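Local coordinates for protein D-mannose isomerase (Marinomonas mediterranea, PDB 5X32) that catalyses the reversible isomerization of D-mannose to D-fructose and, less efficiently, acts on D-lyxose, but cannot use D-glucose, at residues A[13-18]-A[347-352]; A[260-265]-A[269-274]; A[320-325]-A[335-340]. One frame throughout, in Å; residues are numbered along the deposited sequence.

Contact 1. Residues A[13-18]-A[347-352]; sequences EAHIEK and HMIDHT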
loop_
_atom_site.group_PDB
_atom_site.type_symbol
_atom_site.label_atom_id
_atom_site.label_comp_id
_atom_site.label_asym_id
_atom_site.label_seq_id
_atom_site.Cartn_x
_atom_site.Cartn_y
_atom_site.Cartn_z
ATOM N N GLU A 13 -13.295 -13.533 2.634
ATOM C CA GLU A 13 -14.082 -12.803 3.623
ATOM C C GLU A 13 -13.774 -13.264 5.044
ATOM O O GLU A 13 -13.739 -12.450 5.982
ATOM C CB GLU A 13 -15.565 -12.962 3.326
ATOM C CG GLU A 13 -16.054 -11.945 2.322
ATOM C CD GLU A 13 -17.445 -12.254 1.814
ATOM O OE1 GLU A 13 -18.045 -13.239 2.308
ATOM O OE2 GLU A 13 -17.947 -11.488 0.953
ATOM N N ALA A 14 -13.555 -14.574 5.193
ATOM C CA ALA A 14 -13.239 -15.170 6.490
ATOM C C ALA A 14 -11.905 -14.648 7.016
ATOM O O ALA A 14 -11.781 -14.258 8.194
ATOM C CB ALA A 14 -13.209 -16.656 6.377
ATOM N N HIS A 15 -10.913 -14.645 6.128
ATOM C CA HIS A 15 -9.572 -14.183 6.452
ATOM C C HIS A 15 -9.542 -12.703 6.796
ATOM O O HIS A 15 -8.863 -12.279 7.751
ATOM C CB HIS A 15 -8.625 -14.458 5.299
ATOM C CG HIS A 15 -7.291 -13.814 5.464
ATOM N ND1 HIS A 15 -6.325 -14.309 6.310
ATOM C CD2 HIS A 15 -6.779 -12.682 4.928
ATOM C CE1 HIS A 15 -5.263 -13.525 6.271
ATOM N NE2 HIS A 15 -5.515 -12.526 5.444
ATOM N N ILE A 16 -10.256 -11.914 5.998
ATOM C CA ILE A 16 -10.366 -10.501 6.302
ATOM C C ILE A 16 -11.017 -10.349 7.674
ATOM O O ILE A 16 -10.537 -9.588 8.507
ATOM C CB ILE A 16 -11.173 -9.724 5.256
ATOM C CG1 ILE A 16 -10.432 -9.708 3.919
ATOM C CG2 ILE A 16 -11.374 -8.304 5.733
ATOM C CD1 ILE A 16 -11.246 -9.119 2.774
ATOM N N GLU A 17 -12.067 -11.119 7.933
ATOM C CA GLU A 17 -12.788 -10.949 9.191
ATOM C C GLU A 17 -11.883 -11.291 10.378
ATOM O O GLU A 17 -11.919 -10.605 11.414
ATOM C CB GLU A 17 -14.074 -11.793 9.205
ATOM C CG GLU A 17 -14.638 -12.040 10.585
ATOM C CD GLU A 17 -15.880 -12.928 10.577
ATOM O OE1 GLU A 17 -15.766 -14.147 10.289
ATOM O OE2 GLU A 17 -16.982 -12.395 10.829
ATOM N N LYS A 18 -11.000 -12.272 10.204
ATOM C CA LYS A 18 -10.163 -12.666 11.335
ATOM C C LYS A 18 -9.047 -11.615 11.532
ATOM O O LYS A 18 -8.641 -11.298 12.686
ATOM C CB LYS A 18 -9.607 -14.089 11.141
ATOM C CG LYS A 18 -8.937 -14.678 12.404
ATOM C CD LYS A 18 -8.393 -16.112 12.199
ATOM C CE LYS A 18 -7.971 -16.787 13.533
ATOM N NZ LYS A 18 -9.085 -17.488 14.276
ATOM N N HIS A 347 3.168 -19.678 6.688
ATOM C CA HIS A 347 4.256 -18.957 7.366
ATOM C C HIS A 347 4.013 -17.483 7.786
ATOM O O HIS A 347 4.681 -16.985 8.700
ATOM C CB HIS A 347 5.498 -19.010 6.474
ATOM C CG HIS A 347 5.938 -20.403 6.161
ATOM N ND1 HIS A 347 6.633 -21.181 7.060
ATOM C CD2 HIS A 347 5.748 -21.170 5.062
ATOM C CE1 HIS A 347 6.868 -22.362 6.520
ATOM N NE2 HIS A 347 6.337 -22.381 5.311
ATOM N N MET A 348 3.097 -16.780 7.117
ATOM C CA MET A 348 2.940 -15.354 7.348
ATOM C C MET A 348 1.771 -15.060 8.255
ATOM O O MET A 348 1.727 -14.017 8.916
ATOM C CB MET A 348 2.741 -14.590 6.031
ATOM C CG MET A 348 3.858 -14.728 5.015
ATOM S SD MET A 348 5.451 -14.210 5.653
ATOM C CE MET A 348 5.332 -12.456 5.612
ATOM N N ILE A 349 0.792 -15.948 8.246
ATOM C CA ILE A 349 -0.468 -15.651 8.900
ATOM C C ILE A 349 -0.595 -16.266 10.288
ATOM O O ILE A 349 -0.571 -17.481 10.432
ATOM C CB ILE A 349 -1.603 -16.118 8.010
ATOM C CG1 ILE A 349 -1.589 -15.270 6.736
ATOM C CG2 ILE A 349 -2.919 -16.009 8.717
ATOM C CD1 ILE A 349 -2.513 -15.744 5.658
ATOM N N ASP A 350 -0.756 -15.424 11.310
ATOM C CA ASP A 350 -0.898 -15.916 12.691
ATOM C C ASP A 350 -2.304 -16.480 12.866
ATOM O O ASP A 350 -3.286 -15.733 12.926
ATOM C CB ASP A 350 -0.634 -14.800 13.712
ATOM C CG ASP A 350 -0.640 -15.294 15.167
ATOM O OD1 ASP A 350 -1.263 -16.332 15.459
ATOM O OD2 ASP A 350 -0.008 -14.641 16.028
ATOM N N HIS A 351 -2.374 -17.805 12.954
ATOM C CA HIS A 351 -3.638 -18.535 13.011
ATOM C C HIS A 351 -4.244 -18.559 14.395
ATOM O O HIS A 351 -5.400 -18.942 14.551
ATOM C CB HIS A 351 -3.446 -19.965 12.504
ATOM C CG HIS A 351 -3.114 -20.031 11.051
ATOM N ND1 HIS A 351 -4.029 -19.723 10.069
ATOM C CD2 HIS A 351 -1.953 -20.311 10.414
ATOM C CE1 HIS A 351 -3.454 -19.839 8.886
ATOM N NE2 HIS A 351 -2.195 -20.199 9.067
ATOM N N THR A 352 -3.458 -18.177 15.396
ATOM C CA THR A 352 -3.985 -18.030 16.750
ATOM C C THR A 352 -4.676 -16.684 16.939
ATOM O O THR A 352 -5.866 -16.636 17.248
ATOM C CB THR A 352 -2.886 -18.166 17.828
ATOM O OG1 THR A 352 -2.333 -19.482 17.775
ATOM C CG2 THR A 352 -3.470 -17.959 19.204
#
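H15 and I349 make the inner half of a small helix-to-loop packing contact, and K18 with H351 the outer half. It joins helix 9-23, near the start of the chain, to the loop that leaves helix 331-347 and leads to strand 359-360. More than three hundred residues lie between the two segments, so the contact joins an early helix to a late loop, parts of the chain brought side by side in a barrel of paired helices, the (α/α)6 plan known for the N-acylglucosamine 2-epimerase family.

The buried half is a methyl group against a histidine. With CG set opposite the backbone N across CA-CB (chi1 170°), the H15 imidazole swings out from the helix flank and meets I349, which comes from the opposite direction, its methyl oblique to the ring; CE1 of H15 lies 3.6 Å from CD1 of I349, and ND1 of H15 is 4.1 Å from the same methyl. Around the pair, W341 packs edge-to-face with the H15 ring, W356 meets it too, both indoles touch I349, and C385 of helix 379-390 touches H15. The H15 side chain is about 10 Å from that of H380, which is probably a proton donor/acceptor in catalysis.

Nearer the surface, K18 runs out nearly straight before bending at its last torsion. Its CE comes within 3.5 Å of O of H351, whereas NZ of K18 remains 4.0 Å from that oxygen.

The loop's polar groups are bonded on its own side of the contact. D350 OD1 accepts from T352 N (2.9 Å), forming an Asx turn; D350 OD2 makes a salt bridge to K371, and H351 NE2 is hydrogen-bonded to W345 O. Since no hydrogen bond crosses between helix and loop, the pair appears to rest on packing alone, apolar at H15 and I349, with the polar bonds probably helping to shape the loop that the helix meets.

Contact 2. Residues A[260-265]-A[269-274]; sequences LMLDKR and NWYLPK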
loop_
_atom_site.group_PDB
_atom_site.type_symbol
_atom_site.label_atom_id
_atom_site.label_comp_id
_atom_site.label_asym_id
_atom_site.label_seq_id
_atom_site.Cartn_x
_atom_site.Cartn_y
_atom_site.Cartn_z
ATOM N N LEU A 260 -3.224 -3.084 -14.106
ATOM C CA LEU A 260 -4.421 -3.819 -14.517
ATOM C C LEU A 260 -5.675 -3.099 -14.008
ATOM O O LEU A 260 -6.717 -3.032 -14.688
ATOM C CB LEU A 260 -4.347 -5.274 -14.035
ATOM C CG LEU A 260 -3.126 -5.978 -14.641
ATOM C CD1 LEU A 260 -2.970 -7.404 -14.201
ATOM C CD2 LEU A 260 -3.169 -5.923 -16.148
ATOM N N MET A 261 -5.559 -2.517 -12.825
ATOM C CA MET A 261 -6.645 -1.732 -12.271
ATOM C C MET A 261 -6.950 -0.496 -13.161
ATOM O O MET A 261 -8.106 -0.148 -13.385
ATOM C CB MET A 261 -6.288 -1.331 -10.852
ATOM C CG MET A 261 -6.368 -2.461 -9.840
ATOM S SD MET A 261 -5.902 -1.875 -8.195
ATOM C CE MET A 261 -7.201 -0.677 -7.847
ATOM N N LEU A 262 -5.910 0.137 -13.685
ATOM C CA LEU A 262 -6.070 1.252 -14.602
ATOM C C LEU A 262 -6.616 0.762 -15.940
ATOM O O LEU A 262 -7.407 1.431 -16.587
ATOM C CB LEU A 262 -4.732 1.940 -14.815
ATOM C CG LEU A 262 -4.351 2.921 -13.719
ATOM C CD1 LEU A 262 -2.991 3.492 -14.029
ATOM C CD2 LEU A 262 -5.397 4.018 -13.578
ATOM N N ASP A 263 -6.207 -0.433 -16.340
ATOM C CA ASP A 263 -6.627 -0.994 -17.610
ATOM C C ASP A 263 -8.114 -1.315 -17.586
ATOM O O ASP A 263 -8.728 -1.458 -18.648
ATOM C CB ASP A 263 -5.813 -2.239 -17.963
ATOM C CG ASP A 263 -5.917 -2.594 -19.430
ATOM O OD1 ASP A 263 -6.433 -1.757 -20.202
ATOM O OD2 ASP A 263 -5.441 -3.680 -19.818
ATOM N N LYS A 264 -8.708 -1.463 -16.400
ATOM C CA LYS A 264 -10.149 -1.686 -16.426
ATOM C C LYS A 264 -10.886 -0.359 -16.359
ATOM O O LYS A 264 -11.998 -0.242 -16.864
ATOM C CB LYS A 264 -10.586 -2.580 -15.257
ATOM C CG LYS A 264 -11.966 -2.271 -14.578
ATOM C CD LYS A 264 -13.251 -2.288 -15.432
ATOM C CE LYS A 264 -14.494 -2.366 -14.539
ATOM N NZ LYS A 264 -14.572 -1.197 -13.550
ATOM N N ARG A 265 -10.243 0.679 -15.850
ATOM C CA ARG A 265 -10.922 1.964 -15.768
ATOM C C ARG A 265 -10.788 2.760 -17.052
ATOM O O ARG A 265 -11.776 3.241 -17.605
ATOM C CB ARG A 265 -10.391 2.767 -14.583
ATOM C CG ARG A 265 -10.364 1.948 -13.331
ATOM C CD ARG A 265 -10.073 2.748 -12.078
ATOM N NE ARG A 265 -9.855 1.849 -10.952
ATOM C CZ ARG A 265 -10.787 1.082 -10.399
ATOM N NH1 ARG A 265 -12.030 1.096 -10.858
ATOM N NH2 ARG A 265 -10.477 0.297 -9.376
ATOM N N ASN A 269 -3.129 -0.012 -24.422
ATOM C CA ASN A 269 -2.703 -1.297 -24.956
ATOM C C ASN A 269 -1.342 -1.801 -24.431
ATOM O O ASN A 269 -0.983 -2.954 -24.677
ATOM C CB ASN A 269 -2.723 -1.296 -26.502
ATOM C CG ASN A 269 -1.710 -0.345 -27.134
ATOM O OD1 ASN A 269 -0.737 0.077 -26.500
ATOM N ND2 ASN A 269 -1.906 -0.057 -28.425
ATOM N N TRP A 270 -0.590 -0.969 -23.714
ATOM C CA TRP A 270 0.668 -1.432 -23.112
ATOM C C TRP A 270 0.504 -1.922 -21.656
ATOM O O TRP A 270 1.409 -2.559 -21.102
ATOM C CB TRP A 270 1.731 -0.327 -23.151
ATOM C CG TRP A 270 1.410 0.886 -22.301
ATOM C CD1 TRP A 270 0.715 1.985 -22.691
ATOM C CD2 TRP A 270 1.797 1.125 -20.933
ATOM N NE1 TRP A 270 0.630 2.888 -21.660
ATOM C CE2 TRP A 270 1.287 2.386 -20.570
ATOM C CE3 TRP A 270 2.512 0.392 -19.982
ATOM C CZ2 TRP A 270 1.475 2.935 -19.298
ATOM C CZ3 TRP A 270 2.688 0.941 -18.710
ATOM C CH2 TRP A 270 2.176 2.199 -18.388
ATOM N N TYR A 271 -0.650 -1.639 -21.049
ATOM C CA TYR A 271 -0.888 -1.988 -19.644
ATOM C C TYR A 271 -0.658 -3.473 -19.363
ATOM O O TYR A 271 0.188 -3.837 -18.535
ATOM C CB TYR A 271 -2.303 -1.609 -19.237
ATOM C CG TYR A 271 -2.471 -0.149 -18.919
ATOM C CD1 TYR A 271 -1.373 0.697 -18.850
ATOM C CD2 TYR A 271 -3.735 0.392 -18.686
ATOM C CE1 TYR A 271 -1.533 2.040 -18.551
ATOM C CE2 TYR A 271 -3.901 1.725 -18.389
ATOM C CZ TYR A 271 -2.797 2.548 -18.328
ATOM O OH TYR A 271 -2.945 3.885 -18.042
ATOM N N LEU A 272 -1.403 -4.327 -20.063
ATOM C CA LEU A 272 -1.339 -5.761 -19.807
ATOM C C LEU A 272 0.018 -6.377 -20.143
ATOM O O LEU A 272 0.523 -7.156 -19.350
ATOM C CB LEU A 272 -2.449 -6.489 -20.561
ATOM C CG LEU A 272 -2.503 -7.983 -20.286
ATOM C CD1 LEU A 272 -2.722 -8.207 -18.796
ATOM C CD2 LEU A 272 -3.636 -8.607 -21.068
ATOM N N PRO A 273 0.613 -6.056 -21.314
ATOM C CA PRO A 273 1.954 -6.619 -21.514
ATOM C C PRO A 273 2.980 -6.150 -20.472
ATOM O O PRO A 273 3.880 -6.916 -20.114
ATOM C CB PRO A 273 2.342 -6.126 -22.910
ATOM C CG PRO A 273 1.057 -5.935 -23.596
ATOM C CD PRO A 273 0.077 -5.485 -22.565
ATOM N N LYS A 274 2.879 -4.908 -20.013
ATOM C CA LYS A 274 3.841 -4.429 -19.027
ATOM C C LYS A 274 3.611 -5.118 -17.667
ATOM O O LYS A 274 4.571 -5.581 -17.035
ATOM C CB LYS A 274 3.786 -2.910 -18.908
ATOM C CG LYS A 274 4.891 -2.333 -18.036
ATOM C CD LYS A 274 6.291 -2.620 -18.613
ATOM C CE LYS A 274 7.380 -1.761 -17.942
ATOM N NZ LYS A 274 8.803 -2.101 -18.277
#
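Where helix 249-265 ends and helix 271-286 begins, the backbones stand close, with CA of D263 and CA of Y271 6.2 Å apart, and CA of L260 and CA of L272 6.4 Å apart. Y271 contributes most to the interface. Its ring presents an edge to the last turn of the first helix: CD2 of Y271 is 3.4 Å from CA of D263, near the ring plane, and touches CB of D263 as well. CE2 of Y271 also lies 3.7 Å from CB of L262, which approaches the ring obliquely. The D263 carboxylate stands nearly perpendicular to the ring, at 81°, and its OD1 accepts a weak hydrogen bond from E268 N in the short connection between the helices. CD1 of Y271 sits over the centre of the W270 indole, so the tyrosine is packed from its own segment too. One turn back, L260 turns its CD2 methyl to CD1 of L272, 3.5 Å away. The contact closes the end of an antiparallel helical hairpin, beside its short connection. Around it, helix 193-212 meets Y271 and L262, helix 173-190 touches L262 through M184, and helix 311-328 packs against L260 and L272.

Contact 3. Residues A[320-325]-A[335-340]; sequences AAWLLY and KQYLTL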
loop_
_atom_site.group_PDB
_atom_site.type_symbol
_atom_site.label_atom_id
_atom_site.label_comp_id
_atom_site.label_asym_id
_atom_site.label_seq_id
_atom_site.Cartn_x
_atom_site.Cartn_y
_atom_site.Cartn_z
ATOM N N ALA A 320 -1.701 -9.081 -7.697
ATOM C CA ALA A 320 -1.241 -8.892 -9.050
ATOM C C ALA A 320 -1.491 -10.181 -9.825
ATOM O O ALA A 320 -2.000 -10.145 -10.957
ATOM C CB ALA A 320 0.225 -8.508 -9.066
ATOM N N ALA A 321 -1.158 -11.314 -9.202
ATOM C CA ALA A 321 -1.329 -12.614 -9.848
ATOM C C ALA A 321 -2.780 -12.861 -10.198
ATOM O O ALA A 321 -3.080 -13.374 -11.277
ATOM C CB ALA A 321 -0.813 -13.734 -8.965
ATOM N N TRP A 322 -3.685 -12.522 -9.276
ATOM C CA TRP A 322 -5.095 -12.789 -9.543
ATOM C C TRP A 322 -5.588 -11.965 -10.704
ATOM O O TRP A 322 -6.325 -12.464 -11.560
ATOM C CB TRP A 322 -5.981 -12.522 -8.335
ATOM C CG TRP A 322 -7.390 -12.964 -8.603
ATOM C CD1 TRP A 322 -8.461 -12.170 -8.871
ATOM C CD2 TRP A 322 -7.860 -14.316 -8.689
ATOM N NE1 TRP A 322 -9.580 -12.942 -9.086
ATOM C CE2 TRP A 322 -9.235 -14.263 -8.981
ATOM C CE3 TRP A 322 -7.254 -15.564 -8.529
ATOM C CZ2 TRP A 322 -10.012 -15.408 -9.119
ATOM C CZ3 TRP A 322 -8.025 -16.698 -8.669
ATOM C CH2 TRP A 322 -9.388 -16.614 -8.961
ATOM N N LEU A 323 -5.198 -10.696 -10.718
ATOM C CA LEU A 323 -5.613 -9.820 -11.800
ATOM C C LEU A 323 -5.067 -10.332 -13.124
ATOM O O LEU A 323 -5.782 -10.389 -14.110
ATOM C CB LEU A 323 -5.158 -8.376 -11.538
ATOM C CG LEU A 323 -5.874 -7.789 -10.313
ATOM C CD1 LEU A 323 -5.408 -6.381 -9.977
ATOM C CD2 LEU A 323 -7.365 -7.828 -10.544
ATOM N N LEU A 324 -3.822 -10.778 -13.109
ATOM C CA LEU A 324 -3.169 -11.289 -14.301
ATOM C C LEU A 324 -3.886 -12.520 -14.824
ATOM O O LEU A 324 -4.023 -12.728 -16.042
ATOM C CB LEU A 324 -1.724 -11.623 -13.971
ATOM C CG LEU A 324 -0.819 -10.410 -14.081
ATOM C CD1 LEU A 324 0.538 -10.838 -13.628
ATOM C CD2 LEU A 324 -0.787 -9.919 -15.540
ATOM N N TYR A 325 -4.378 -13.325 -13.893
ATOM C CA TYR A 325 -5.042 -14.545 -14.283
ATOM C C TYR A 325 -6.406 -14.193 -14.872
ATOM O O TYR A 325 -6.833 -14.811 -15.853
ATOM C CB TYR A 325 -5.159 -15.513 -13.107
ATOM C CG TYR A 325 -6.089 -16.657 -13.405
ATOM C CD1 TYR A 325 -5.802 -17.573 -14.413
ATOM C CD2 TYR A 325 -7.285 -16.790 -12.718
ATOM C CE1 TYR A 325 -6.672 -18.607 -14.709
ATOM C CE2 TYR A 325 -8.153 -17.812 -13.004
ATOM C CZ TYR A 325 -7.849 -18.720 -13.997
ATOM O OH TYR A 325 -8.731 -19.738 -14.274
ATOM N N LYS A 335 -1.900 -20.641 -10.793
ATOM C CA LYS A 335 -1.016 -21.505 -10.017
ATOM C C LYS A 335 -0.101 -20.706 -9.100
ATOM O O LYS A 335 0.194 -21.135 -7.974
ATOM C CB LYS A 335 -0.196 -22.398 -10.925
ATOM C CG LYS A 335 -0.912 -23.695 -11.228
ATOM C CD LYS A 335 -0.072 -24.653 -12.057
ATOM C CE LYS A 335 -0.209 -24.297 -13.502
ATOM N NZ LYS A 335 -1.670 -24.274 -13.790
ATOM N N GLN A 336 0.355 -19.551 -9.579
ATOM C CA GLN A 336 1.271 -18.736 -8.789
ATOM C C GLN A 336 0.562 -18.050 -7.626
ATOM O O GLN A 336 1.134 -17.859 -6.555
ATOM C CB GLN A 336 1.965 -17.717 -9.680
ATOM C CG GLN A 336 3.103 -18.325 -10.451
ATOM C CD GLN A 336 3.593 -17.434 -11.560
ATOM O OE1 GLN A 336 2.819 -16.671 -12.146
ATOM N NE2 GLN A 336 4.892 -17.480 -11.824
ATOM N N TYR A 337 -0.680 -17.663 -7.876
ATOM C CA TYR A 337 -1.599 -17.181 -6.867
ATOM C C TYR A 337 -1.711 -18.213 -5.730
ATOM O O TYR A 337 -1.595 -17.877 -4.525
ATOM C CB TYR A 337 -2.955 -16.894 -7.521
ATOM C CG TYR A 337 -4.039 -16.507 -6.566
ATOM C CD1 TYR A 337 -4.127 -15.201 -6.093
ATOM C CD2 TYR A 337 -5.004 -17.414 -6.168
ATOM C CE1 TYR A 337 -5.115 -14.822 -5.213
ATOM C CE2 TYR A 337 -6.011 -17.045 -5.285
ATOM C CZ TYR A 337 -6.059 -15.743 -4.811
ATOM O OH TYR A 337 -7.049 -15.348 -3.936
ATOM N N LEU A 338 -1.927 -19.474 -6.117
ATOM C CA LEU A 338 -2.013 -20.554 -5.130
ATOM C C LEU A 338 -0.691 -20.744 -4.390
ATOM O O LEU A 338 -0.692 -21.048 -3.204
ATOM C CB LEU A 338 -2.446 -21.867 -5.777
ATOM C CG LEU A 338 -3.897 -21.818 -6.255
ATOM C CD1 LEU A 338 -4.309 -23.150 -6.833
ATOM C CD2 LEU A 338 -4.855 -21.359 -5.142
ATOM N N THR A 339 0.436 -20.615 -5.086
ATOM C CA THR A 339 1.722 -20.764 -4.396
ATOM C C THR A 339 1.926 -19.660 -3.356
ATOM O O THR A 339 2.408 -19.906 -2.250
ATOM C CB THR A 339 2.911 -20.783 -5.379
ATOM O OG1 THR A 339 2.873 -19.608 -6.194
ATOM C CG2 THR A 339 2.827 -22.011 -6.260
ATOM N N LEU A 340 1.564 -18.436 -3.715
ATOM C CA LEU A 340 1.737 -17.308 -2.811
ATOM C C LEU A 340 0.830 -17.437 -1.588
ATOM O O LEU A 340 1.269 -17.221 -0.453
ATOM C CB LEU A 340 1.482 -16.001 -3.553
ATOM C CG LEU A 340 2.594 -15.688 -4.555
ATOM C CD1 LEU A 340 2.120 -14.698 -5.610
ATOM C CD2 LEU A 340 3.807 -15.142 -3.803
#
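Two nearly matching first torsions, -173° in W322 and 175° in Y337, put each CG opposite its backbone N and send both rings out on the same side of the helix pair, where they meet. The indole reaches the phenol with the edge of its six-membered ring. CE3 of W322 stands 3.6 Å above the plane of the Y337 ring, over its centre, and is consequently almost equally far from every carbon of that ring; the nearest, CD2 of Y337, is 3.7 Å from CE3 of W322. This is an edge-to-face stack with a strong tilt, the planes meeting at 51° and the two ring centroids lying 4.8 Å apart. CB of W322 follows onto the phenol, 4.0 Å from CD1 of Y337.

Beneath the rings the backbones draw together at a small residue. A321 has only a methyl to interpose; its CB lies 4.1 Å from CB of Y337, and CA of A321 and CA of Y337 are 5.5 Å apart. Helices 311-328 and 331-347 are consecutive and form an antiparallel hairpin, the building element of the (α/α)6 barrel; the first lies on the inner side of the wall and the second on the outer.

The polar atoms of both rings find partners outside the pair: the Y337 hydroxyl donates to F6 O, tying the ring to the N-terminal part of the chain, and W322 NE1 is hydrogen-bonded to T391 OG1 close to the C-terminus. Each ring is thus held by a hydrogen bond as well as by the stack. Y337 also packs edge-to-face with W341, while Y325 covers part of one indole face with CD2.

Contacts 2 and 3 are buried packings within the same kind of unit, a hairpin of consecutive helices, and they touch: L260 CD1 packs 3.6 Å from L324 CD2, so one inner helix lies directly on the next. Contact 1 differs in class. It is long-range and half exposed, pairs a helix with a loop, and encloses the other two along the chain. Contact 3 is its nearer neighbour; their nearest atoms are about 7 Å apart, and W341 meets both H15 and Y337. Chemistry follows place: leucines and an aspartate around a tyrosine in contact 2, a stacked aromatic pair in contact 3, and a methyl-imidazole core giving way to lysine and backbone oxygen at the surface in contact 1.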